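Local coordinates for alpha-L-arabinosidase (PDB 6D25), which probably releases alpha-L-arabinofuranosyl side groups from arabinoxylans by hydrolysis, coping with internal di-substitutions, as a trimeric glycoside hydrolase of family GH51, at residues A53-T58 against G99-E104; G59-V64 against E129-F134; F283-W288 against Y419-T424. All coordinates share one frame; numbering follows the deposited sequence. Where two conformers were deposited one is given.

Contact 1 (A53-T58 against G99-E104); sequences AEHLGT and GCFADE. With GOL (glycerol), chain G.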
loop_
_atom_site.group_PDB
_atom_site.type_symbol
_atom_site.label_atom_id
_atom_site.label_comp_id
_atom_site.label_asym_id
_atom_site.label_seq_id
_atom_site.Cartn_x
_atom_site.Cartn_y
_atom_site.Cartn_z
ATOM N N ALA A 53 24.649 -9.851 -6.763
ATOM C CA ALA A 53 25.485 -9.153 -5.813
ATOM C C ALA A 53 24.628 -8.313 -4.859
ATOM O O ALA A 53 24.405 -7.101 -5.115
ATOM C CB ALA A 53 26.480 -8.308 -6.550
ATOM N N GLU A 54 24.177 -8.920 -3.759
ATOM C CA GLU A 54 23.432 -8.223 -2.739
ATOM C C GLU A 54 24.396 -7.411 -1.886
ATOM O O GLU A 54 25.556 -7.801 -1.700
ATOM C CB GLU A 54 22.668 -9.219 -1.856
ATOM C CG GLU A 54 21.762 -8.605 -0.794
ATOM C CD GLU A 54 20.765 -9.566 -0.166
ATOM O OE1 GLU A 54 20.863 -10.788 -0.456
ATOM O OE2 GLU A 54 19.889 -9.117 0.624
ATOM N N HIS A 55 23.860 -6.339 -1.273
ATOM C CA HIS A 55 24.595 -5.649 -0.214
ATOM C C HIS A 55 24.550 -6.520 1.032
ATOM O O HIS A 55 23.570 -6.462 1.787
ATOM C CB HIS A 55 24.026 -4.261 0.043
ATOM C CG HIS A 55 24.429 -3.276 -0.988
ATOM N ND1 HIS A 55 25.074 -2.137 -0.653
ATOM C CD2 HIS A 55 24.381 -3.314 -2.337
ATOM C CE1 HIS A 55 25.378 -1.475 -1.768
ATOM N NE2 HIS A 55 24.971 -2.179 -2.814
ATOM N N LEU A 56 25.586 -7.324 1.208
ATOM C CA LEU A 56 25.585 -8.377 2.219
ATOM C C LEU A 56 27.046 -8.692 2.566
ATOM O O LEU A 56 27.811 -9.038 1.664
ATOM C CB LEU A 56 24.873 -9.609 1.633
ATOM C CG LEU A 56 24.438 -10.691 2.619
ATOM C CD1 LEU A 56 23.457 -11.641 1.953
ATOM C CD2 LEU A 56 25.600 -11.454 3.251
ATOM N N GLY A 57 27.409 -8.573 3.834
ATOM C CA GLY A 57 28.740 -8.940 4.290
ATOM C C GLY A 57 29.812 -8.168 3.537
ATOM O O GLY A 57 29.748 -6.911 3.451
ATOM N N THR A 58 30.756 -8.883 2.933
ATOM C CA THR A 58 31.810 -8.277 2.160
ATOM C C THR A 58 31.586 -8.523 0.661
ATOM O O THR A 58 32.536 -8.447 -0.151
ATOM C CB THR A 58 33.189 -8.731 2.650
ATOM O OG1 THR A 58 33.227 -10.154 2.537
ATOM C CG2 THR A 58 33.510 -8.261 4.051
ATOM N N GLY A 99 17.571 -9.627 -3.646
ATOM C CA GLY A 99 17.806 -9.994 -2.265
ATOM C C GLY A 99 16.923 -9.234 -1.301
ATOM O O GLY A 99 16.298 -8.225 -1.663
ATOM N N CYS A 100 16.911 -9.706 -0.047
ATOM C CA CYS A 100 16.202 -9.056 1.060
ATOM C C CYS A 100 16.564 -7.559 1.183
ATOM O O CYS A 100 15.717 -6.725 1.504
ATOM C CB CYS A 100 16.474 -9.807 2.348
ATOM S SG CYS A 100 15.753 -11.490 2.330
ATOM N N PHE A 101 17.823 -7.223 0.988
ATOM C CA PHE A 101 18.242 -5.807 1.071
ATOM C C PHE A 101 17.424 -4.915 0.127
ATOM O O PHE A 101 17.110 -3.769 0.488
ATOM C CB PHE A 101 19.722 -5.699 0.758
ATOM C CG PHE A 101 20.315 -4.317 0.806
ATOM C CD1 PHE A 101 20.899 -3.848 1.976
ATOM C CD2 PHE A 101 20.366 -3.532 -0.340
ATOM C CE1 PHE A 101 21.470 -2.586 1.998
ATOM C CE2 PHE A 101 20.957 -2.278 -0.307
ATOM C CZ PHE A 101 21.489 -1.807 0.878
ATOM N N ALA A 102 17.023 -5.425 -1.039
ATOM C CA ALA A 102 16.376 -4.583 -2.044
ATOM C C ALA A 102 14.982 -4.137 -1.598
ATOM O O ALA A 102 14.519 -3.074 -2.046
ATOM C CB ALA A 102 16.300 -5.283 -3.384
ATOM N N ASP A 103 14.329 -4.953 -0.759
ATOM C CA ASP A 103 12.972 -4.657 -0.316
ATOM C C ASP A 103 12.960 -3.568 0.772
ATOM O O ASP A 103 11.874 -3.137 1.191
ATOM C CB ASP A 103 12.297 -5.958 0.153
ATOM C CG ASP A 103 12.341 -7.118 -0.882
ATOM O OD1 ASP A 103 11.982 -6.820 -2.095
ATOM O OD2 ASP A 103 12.760 -8.336 -0.462
ATOM N N GLU A 104 14.104 -3.125 1.258
ATOM C CA GLU A 104 14.198 -2.033 2.197
ATOM C C GLU A 104 15.104 -0.904 1.658
ATOM O O GLU A 104 15.350 0.053 2.359
ATOM C CB GLU A 104 14.833 -2.490 3.513
ATOM C CG GLU A 104 13.974 -3.395 4.350
ATOM C CD GLU A 104 14.561 -3.715 5.726
ATOM O OE1 GLU A 104 15.814 -3.630 5.936
ATOM O OE2 GLU A 104 13.772 -4.059 6.596
HETATM C C1 GOL G . 18.369 -13.053 -0.323
HETATM O O1 GOL G . 18.685 -11.848 0.406
HETATM C C2 GOL G . 18.840 -14.317 0.455
HETATM O O2 GOL G . 18.139 -15.446 -0.104
HETATM C C3 GOL G . 20.355 -14.508 0.348
HETATM O O3 GOL G . 20.861 -14.741 -1.007
#
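E54 reaches across to the turn at G99-F101 with a fully extended chain. Its CG, placed anti to the backbone N (chi1 -176°), passes F101 CB, and E54 CD then settles 3.7 Å from G99 CA, an approach open to it because glycine has no side chain there. At the tip the two oxygens part company. E54 OE2 accepts the nearly straight bond from F101 N (2.8 Å, 171°), met on the anti side and somewhat out of the carboxylate plane; W125 NE1 is a second donor to it. E54 OE1 takes a bond of 2.6 Å from O1 of glycerol, which in turn accepts from C100 N, and Q373 NE2 also binds OE1. A carboxylate suits a place with so many donors. Beside it H55 and F101 form an offset stack, ring centroids 4.7 Å apart, with H55 CB 3.4 Å from the F101 centroid, directly over the face. E130 and W96 hold the imidazole nitrogens of H55. Both segments are loops, following the adjacent parallel strands 51-52 and 93-96 of the eight-stranded barrel, and the C100-C206 disulfide ties the second to the loop after strand 196-199.

Contact 2 (G59-V64 against E129-F134); sequences GIYGGV and EESNRF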
loop_
_atom_site.group_PDB
_atom_site.type_symbol
_atom_site.label_atom_id
_atom_site.label_comp_id
_atom_site.label_asym_id
_atom_site.label_seq_id
_atom_site.Cartn_x
_atom_site.Cartn_y
_atom_site.Cartn_z
ATOM N N GLY A 59 30.336 -8.789 0.254
ATOM C CA GLY A 59 30.042 -9.034 -1.121
ATOM C C GLY A 59 30.197 -7.823 -2.007
ATOM O O GLY A 59 30.561 -7.975 -3.181
ATOM N N ILE A 60 29.925 -6.635 -1.469
ATOM C CA ILE A 60 30.110 -5.402 -2.209
ATOM C C ILE A 60 31.344 -4.674 -1.678
ATOM O O ILE A 60 32.274 -4.386 -2.450
ATOM C CB ILE A 60 28.845 -4.517 -2.124
ATOM C CG1 ILE A 60 27.656 -5.198 -2.809
ATOM C CG2 ILE A 60 29.118 -3.142 -2.688
ATOM C CD1 ILE A 60 27.764 -5.357 -4.272
ATOM N N TYR A 61 31.334 -4.366 -0.405
ATOM C CA TYR A 61 32.434 -3.636 0.234
ATOM C C TYR A 61 33.562 -4.629 0.538
ATOM O O TYR A 61 33.411 -5.466 1.425
ATOM C CB TYR A 61 31.956 -2.902 1.506
ATOM C CG TYR A 61 30.883 -1.892 1.153
ATOM C CD1 TYR A 61 31.209 -0.745 0.438
ATOM C CD2 TYR A 61 29.550 -2.126 1.438
ATOM C CE1 TYR A 61 30.229 0.126 -0.011
ATOM C CE2 TYR A 61 28.568 -1.256 0.995
ATOM C CZ TYR A 61 28.918 -0.097 0.298
ATOM O OH TYR A 61 27.967 0.792 -0.096
ATOM N N GLY A 62 34.675 -4.477 -0.196
ATOM C CA GLY A 62 35.757 -5.432 -0.121
ATOM C C GLY A 62 35.742 -6.374 -1.307
ATOM O O GLY A 62 36.726 -6.514 -1.986
ATOM N N GLY A 63 34.593 -6.972 -1.591
ATOM C CA GLY A 63 34.501 -7.927 -2.723
ATOM C C GLY A 63 34.553 -7.264 -4.089
ATOM O O GLY A 63 35.075 -7.859 -5.029
ATOM N N VAL A 64 33.954 -6.066 -4.220
ATOM C CA VAL A 64 33.855 -5.349 -5.518
ATOM C C VAL A 64 34.424 -3.926 -5.367
ATOM O O VAL A 64 35.327 -3.510 -6.099
ATOM C CB VAL A 64 32.407 -5.313 -6.022
ATOM C CG1 VAL A 64 32.285 -4.434 -7.263
ATOM C CG2 VAL A 64 31.887 -6.720 -6.296
ATOM N N GLU A 129 26.405 -1.170 9.609
ATOM C CA GLU A 129 26.256 0.070 8.865
ATOM C C GLU A 129 26.438 -0.182 7.356
ATOM O O GLU A 129 27.300 -0.947 6.957
ATOM C CB GLU A 129 27.257 1.111 9.376
ATOM C CG GLU A 129 26.810 1.658 10.695
ATOM C CD GLU A 129 27.895 2.298 11.534
ATOM O OE1 GLU A 129 28.805 2.948 10.872
ATOM O OE2 GLU A 129 27.847 2.106 12.813
ATOM N N GLU A 130 25.594 0.469 6.567
ATOM C CA GLU A 130 25.699 0.528 5.128
ATOM C C GLU A 130 26.013 1.990 4.739
ATOM O O GLU A 130 25.190 2.879 4.974
ATOM C CB GLU A 130 24.359 0.055 4.550
ATOM C CG GLU A 130 24.101 0.422 3.089
ATOM C CD GLU A 130 25.112 -0.157 2.120
ATOM O OE1 GLU A 130 25.242 -1.399 2.082
ATOM O OE2 GLU A 130 25.803 0.648 1.401
ATOM N N SER A 131 27.195 2.243 4.197
ATOM C CA SER A 131 27.684 3.616 3.893
ATOM C C SER A 131 26.970 4.208 2.668
ATOM O O SER A 131 26.986 5.418 2.461
ATOM C CB SER A 131 29.160 3.586 3.625
ATOM O OG SER A 131 29.412 2.919 2.406
ATOM N N ASN A 132 26.396 3.359 1.844
ATOM C CA ASN A 132 25.816 3.758 0.560
ATOM C C ASN A 132 26.868 4.382 -0.390
ATOM O O ASN A 132 26.500 5.063 -1.360
ATOM C CB ASN A 132 24.587 4.643 0.700
ATOM C CG ASN A 132 23.386 3.840 1.162
ATOM O OD1 ASN A 132 23.022 2.881 0.499
ATOM N ND2 ASN A 132 22.826 4.174 2.324
ATOM N N ARG A 133 28.150 4.073 -0.186
ATOM C CA ARG A 133 29.157 4.587 -1.085
ATOM C C ARG A 133 29.051 3.894 -2.442
ATOM O O ARG A 133 29.406 4.455 -3.453
ATOM C CB ARG A 133 30.542 4.399 -0.468
ATOM C CG ARG A 133 31.670 4.988 -1.287
ATOM C CD ARG A 133 31.588 6.465 -1.483
ATOM N NE ARG A 133 32.538 6.937 -2.464
ATOM C CZ ARG A 133 32.281 7.045 -3.776
ATOM N NH1 ARG A 133 31.144 6.576 -4.270
ATOM N NH2 ARG A 133 33.185 7.604 -4.579
ATOM N N PHE A 134 28.585 2.639 -2.443
ATOM C CA PHE A 134 28.296 1.938 -3.657
ATOM C C PHE A 134 26.793 2.048 -3.912
ATOM O O PHE A 134 25.995 1.377 -3.227
ATOM C CB PHE A 134 28.709 0.465 -3.557
ATOM C CG PHE A 134 28.703 -0.312 -4.854
ATOM C CD1 PHE A 134 29.798 -0.307 -5.684
ATOM C CD2 PHE A 134 27.625 -1.093 -5.229
ATOM C CE1 PHE A 134 29.871 -1.064 -6.832
ATOM C CE2 PHE A 134 27.666 -1.846 -6.394
ATOM C CZ PHE A 134 28.791 -1.827 -7.197
#
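The phenol oxygen of Y61 is both donor and acceptor: Y61 OH donates to E130 OE2 at 2.6 Å and accepts from F134 N at 3.0 Å, with a nearly straight N-H (164°). Tyrosine suits the place because one hydroxyl can do both jobs while its ring packs against carbon. On the glutamate the phenol uses the syn lone pair of E130 OE2, and N132 N comes to the anti side of the same oxygen (2.8 Å), a little out of the carboxylate plane. A bend at chi2 (61°) folds the E130 side chain back far enough to meet both donors. The other oxygen, E130 OE1, lies in the plane of the Y61 ring at the edge, 3.5 Å from Y61 CE2, and bonds to H55. Two donors on OE2 and a third on OE1 probably keep this buried carboxylate ionised. The backbone that supplies these N-H groups is itself shaped by an ST turn, in which S131 OG accepts from R133 N.

The apolar half of the contact centres on I60. Its CG2 is wedged between two rings, 4.1 Å above the centre of the Y61 ring and 3.6 Å from F134 CG, over the F134 face. A beta-branched aliphatic residue fits here: CG2 lies between the rings while the CG1-CD1 branch reaches on to F134 CE2. V64 CG1 adds a looser touch at F134 CE1 (4.2 Å).

Around this, W96 meets the F134 ring steeply, and helix 136-146 supplies F139 against F134 and F142 against V64. The contact thus joins the long loop after strand 51-52 to the end of strand 128-130, which pairs with strand 120-122, just before the chain enters that helix.

Contact 3 (F283-W288 against Y419-T424); sequences FDEAAW and YRHGDT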
loop_
_atom_site.group_PDB
_atom_site.type_symbol
_atom_site.label_atom_id
_atom_site.label_comp_id
_atom_site.label_asym_id
_atom_site.label_seq_id
_atom_site.Cartn_x
_atom_site.Cartn_y
_atom_site.Cartn_z
ATOM N N PHE A 283 33.409 -32.853 5.256
ATOM C CA PHE A 283 32.231 -33.654 5.091
ATOM C C PHE A 283 32.612 -35.048 4.595
ATOM O O PHE A 283 33.640 -35.235 3.962
ATOM C CB PHE A 283 31.253 -32.996 4.111
ATOM C CG PHE A 283 31.834 -32.534 2.795
ATOM C CD1 PHE A 283 31.917 -33.382 1.714
ATOM C CD2 PHE A 283 32.264 -31.216 2.639
ATOM C CE1 PHE A 283 32.451 -32.928 0.528
ATOM C CE2 PHE A 283 32.794 -30.769 1.444
ATOM C CZ PHE A 283 32.889 -31.624 0.385
ATOM N N ASP A 284 31.715 -35.979 4.854
ATOM C CA ASP A 284 31.898 -37.359 4.462
ATOM C C ASP A 284 31.020 -37.659 3.232
ATOM O O ASP A 284 30.350 -36.767 2.670
ATOM C CB ASP A 284 31.604 -38.300 5.627
ATOM C CG ASP A 284 30.171 -38.261 6.141
ATOM O OD1 ASP A 284 29.277 -37.675 5.470
ATOM O OD2 ASP A 284 29.982 -38.788 7.257
ATOM N N GLU A 285 31.010 -38.914 2.805
ATOM C CA GLU A 285 30.339 -39.264 1.563
ATOM C C GLU A 285 28.825 -39.084 1.720
ATOM O O GLU A 285 28.170 -38.743 0.733
ATOM C CB GLU A 285 30.674 -40.691 1.152
ATOM C CG GLU A 285 30.096 -41.094 -0.190
ATOM C CD GLU A 285 30.615 -42.415 -0.741
ATOM O OE1 GLU A 285 31.457 -43.071 -0.036
ATOM O OE2 GLU A 285 30.154 -42.847 -1.834
ATOM N N ALA A 286 28.280 -39.362 2.916
ATOM C CA ALA A 286 26.828 -39.161 3.171
ATOM C C ALA A 286 26.428 -37.698 2.893
ATOM O O ALA A 286 25.426 -37.452 2.227
ATOM C CB ALA A 286 26.478 -39.575 4.590
ATOM N N ALA A 287 27.232 -36.741 3.366
ATOM C CA ALA A 287 26.943 -35.330 3.167
ATOM C C ALA A 287 27.120 -34.932 1.693
ATOM O O ALA A 287 26.410 -34.059 1.188
ATOM C CB ALA A 287 27.833 -34.493 4.057
ATOM N N TRP A 288 28.086 -35.559 1.021
ATOM C CA TRP A 288 28.325 -35.371 -0.426
ATOM C C TRP A 288 27.067 -35.739 -1.215
ATOM O O TRP A 288 26.492 -34.899 -1.941
ATOM C CB TRP A 288 29.527 -36.221 -0.842
ATOM C CG TRP A 288 29.772 -36.391 -2.306
ATOM C CD1 TRP A 288 29.323 -37.420 -3.079
ATOM C CD2 TRP A 288 30.588 -35.562 -3.158
ATOM N NE1 TRP A 288 29.782 -37.282 -4.358
ATOM C CE2 TRP A 288 30.534 -36.138 -4.449
ATOM C CE3 TRP A 288 31.320 -34.383 -2.980
ATOM C CZ2 TRP A 288 31.214 -35.592 -5.540
ATOM C CZ3 TRP A 288 31.992 -33.835 -4.058
ATOM C CH2 TRP A 288 31.930 -34.435 -5.331
ATOM N N TYR A 419 24.053 -44.099 -8.468
ATOM C CA TYR A 419 25.038 -44.059 -7.407
ATOM C C TYR A 419 24.278 -44.056 -6.076
ATOM O O TYR A 419 23.454 -43.159 -5.858
ATOM C CB TYR A 419 25.897 -42.803 -7.555
ATOM C CG TYR A 419 26.665 -42.344 -6.338
ATOM C CD1 TYR A 419 27.332 -43.239 -5.500
ATOM C CD2 TYR A 419 26.782 -40.995 -6.067
ATOM C CE1 TYR A 419 28.059 -42.790 -4.408
ATOM C CE2 TYR A 419 27.496 -40.527 -4.982
ATOM C CZ TYR A 419 28.158 -41.428 -4.163
ATOM O OH TYR A 419 28.877 -40.930 -3.115
ATOM N N ARG A 420 24.532 -45.055 -5.236
ATOM C CA ARG A 420 23.790 -45.188 -3.975
ATOM C C ARG A 420 24.783 -45.176 -2.815
ATOM O O ARG A 420 25.820 -45.822 -2.877
ATOM C CB ARG A 420 23.037 -46.520 -3.867
ATOM C CG ARG A 420 22.239 -46.902 -5.100
ATOM C CD ARG A 420 21.249 -48.034 -4.780
ATOM N NE ARG A 420 20.118 -48.011 -5.702
ATOM C CZ ARG A 420 20.093 -48.640 -6.866
ATOM N NH1 ARG A 420 19.179 -48.331 -7.778
ATOM N NH2 ARG A 420 21.028 -49.540 -7.118
ATOM N N HIS A 421 24.441 -44.456 -1.768
ATOM C CA HIS A 421 25.194 -44.480 -0.541
ATOM C C HIS A 421 24.199 -44.327 0.597
ATOM O O HIS A 421 23.450 -43.362 0.621
ATOM C CB HIS A 421 26.271 -43.386 -0.532
ATOM C CG HIS A 421 27.166 -43.457 0.651
ATOM N ND1 HIS A 421 28.182 -44.386 0.745
ATOM C CD2 HIS A 421 27.172 -42.754 1.801
ATOM C CE1 HIS A 421 28.793 -44.248 1.914
ATOM N NE2 HIS A 421 28.193 -43.255 2.578
ATOM N N GLY A 422 24.174 -45.307 1.483
ATOM C CA GLY A 422 23.117 -45.386 2.499
ATOM C C GLY A 422 21.737 -45.404 1.873
ATOM O O GLY A 422 21.510 -46.170 0.951
ATOM N N ASP A 423 20.843 -44.558 2.341
ATOM C CA ASP A 423 19.459 -44.569 1.853
ATOM C C ASP A 423 19.270 -43.523 0.733
ATOM O O ASP A 423 18.135 -43.213 0.406
ATOM C CB ASP A 423 18.473 -44.313 2.994
ATOM C CG ASP A 423 18.254 -45.533 3.892
ATOM O OD1 ASP A 423 18.765 -46.665 3.612
ATOM O OD2 ASP A 423 17.501 -45.366 4.880
ATOM N N THR A 424 20.341 -42.989 0.157
ATOM C CA THR A 424 20.230 -41.956 -0.888
ATOM C C THR A 424 20.749 -42.497 -2.218
ATOM O O THR A 424 21.738 -43.230 -2.249
ATOM C CB THR A 424 21.007 -40.697 -0.489
ATOM O OG1 THR A 424 20.410 -40.254 0.725
ATOM C CG2 THR A 424 20.948 -39.572 -1.495
HETATM O O HOH W 1 28.422 -45.734 -1.567
HETATM O O HOH W 2 29.343 -41.523 4.750
#
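E285, in the first turn of helix 285-312, meets two aromatic residues of strand 407-421 with its carboxylate. Y419 OH donates to E285 OE2 at 2.6 Å, on the anti lone pair, and OE2 lies in the plane of the phenol ring at its edge; the two flat groups are nearly coplanar, 25° apart. Tyrosine is long enough to bring a hydroxyl here. The same carboxylate lies flat over one face of H421, the planes 13° apart and E285 CD 3.4 Å above the ring, offset toward the rim. E285 CG adds a CH-pi contact, 3.8 Å from the H421 centroid. The flat imidazole offers this face to the carboxylate and two nitrogens to waters. E285 runs straight out (chi1 and chi2 near 180°), bringing the acid to the edge of one ring and the face of the other. W288 CD1 touches Y419 CE2 (4.1 Å), while its indole N-H is spent on L448 O.

Two waters form the next shell. One bridges H421 ND1 to R420 O, with a weak bond to E285 OE2; the other joins H421 NE2 to A286 N, a donor in the first turn of the helix. Further out, D284 OD1 caps the helix by accepting from A287 N. On the other side, a type II' turn from H421 to T424 closes the hairpin, with G422 at its positive-phi position. The contact fastens a barrel helix to the beta domain.

The tyrosine proton and the helix N-terminus probably both stabilise E285 as a carboxylate, and that charge over the imidazole would tend to raise the basicity of H421.

In the fold
Contacts 1 and 2 form one continuous region, their centres 10 Å apart and their segments alternating along the chain. The seam is H55 ND1 to E130 OE1 (2.8 Å, probably a hydrogen bond), which puts E130 behind H55, while E54, the residue just before H55, reaches the glycerol. That glycerol, probably from the crystallisation liquor, also bonds Y268, E324 and Q373 and lies at the C-terminal ends of the barrel strands, where enzymes of this fold keep the active site; contact 2 probably acts as a second layer, reaching this site through H55. Contact 3 stands apart, its centre 34 Å from that of contact 1 and its nearest atoms about 22 Å from those of contact 2.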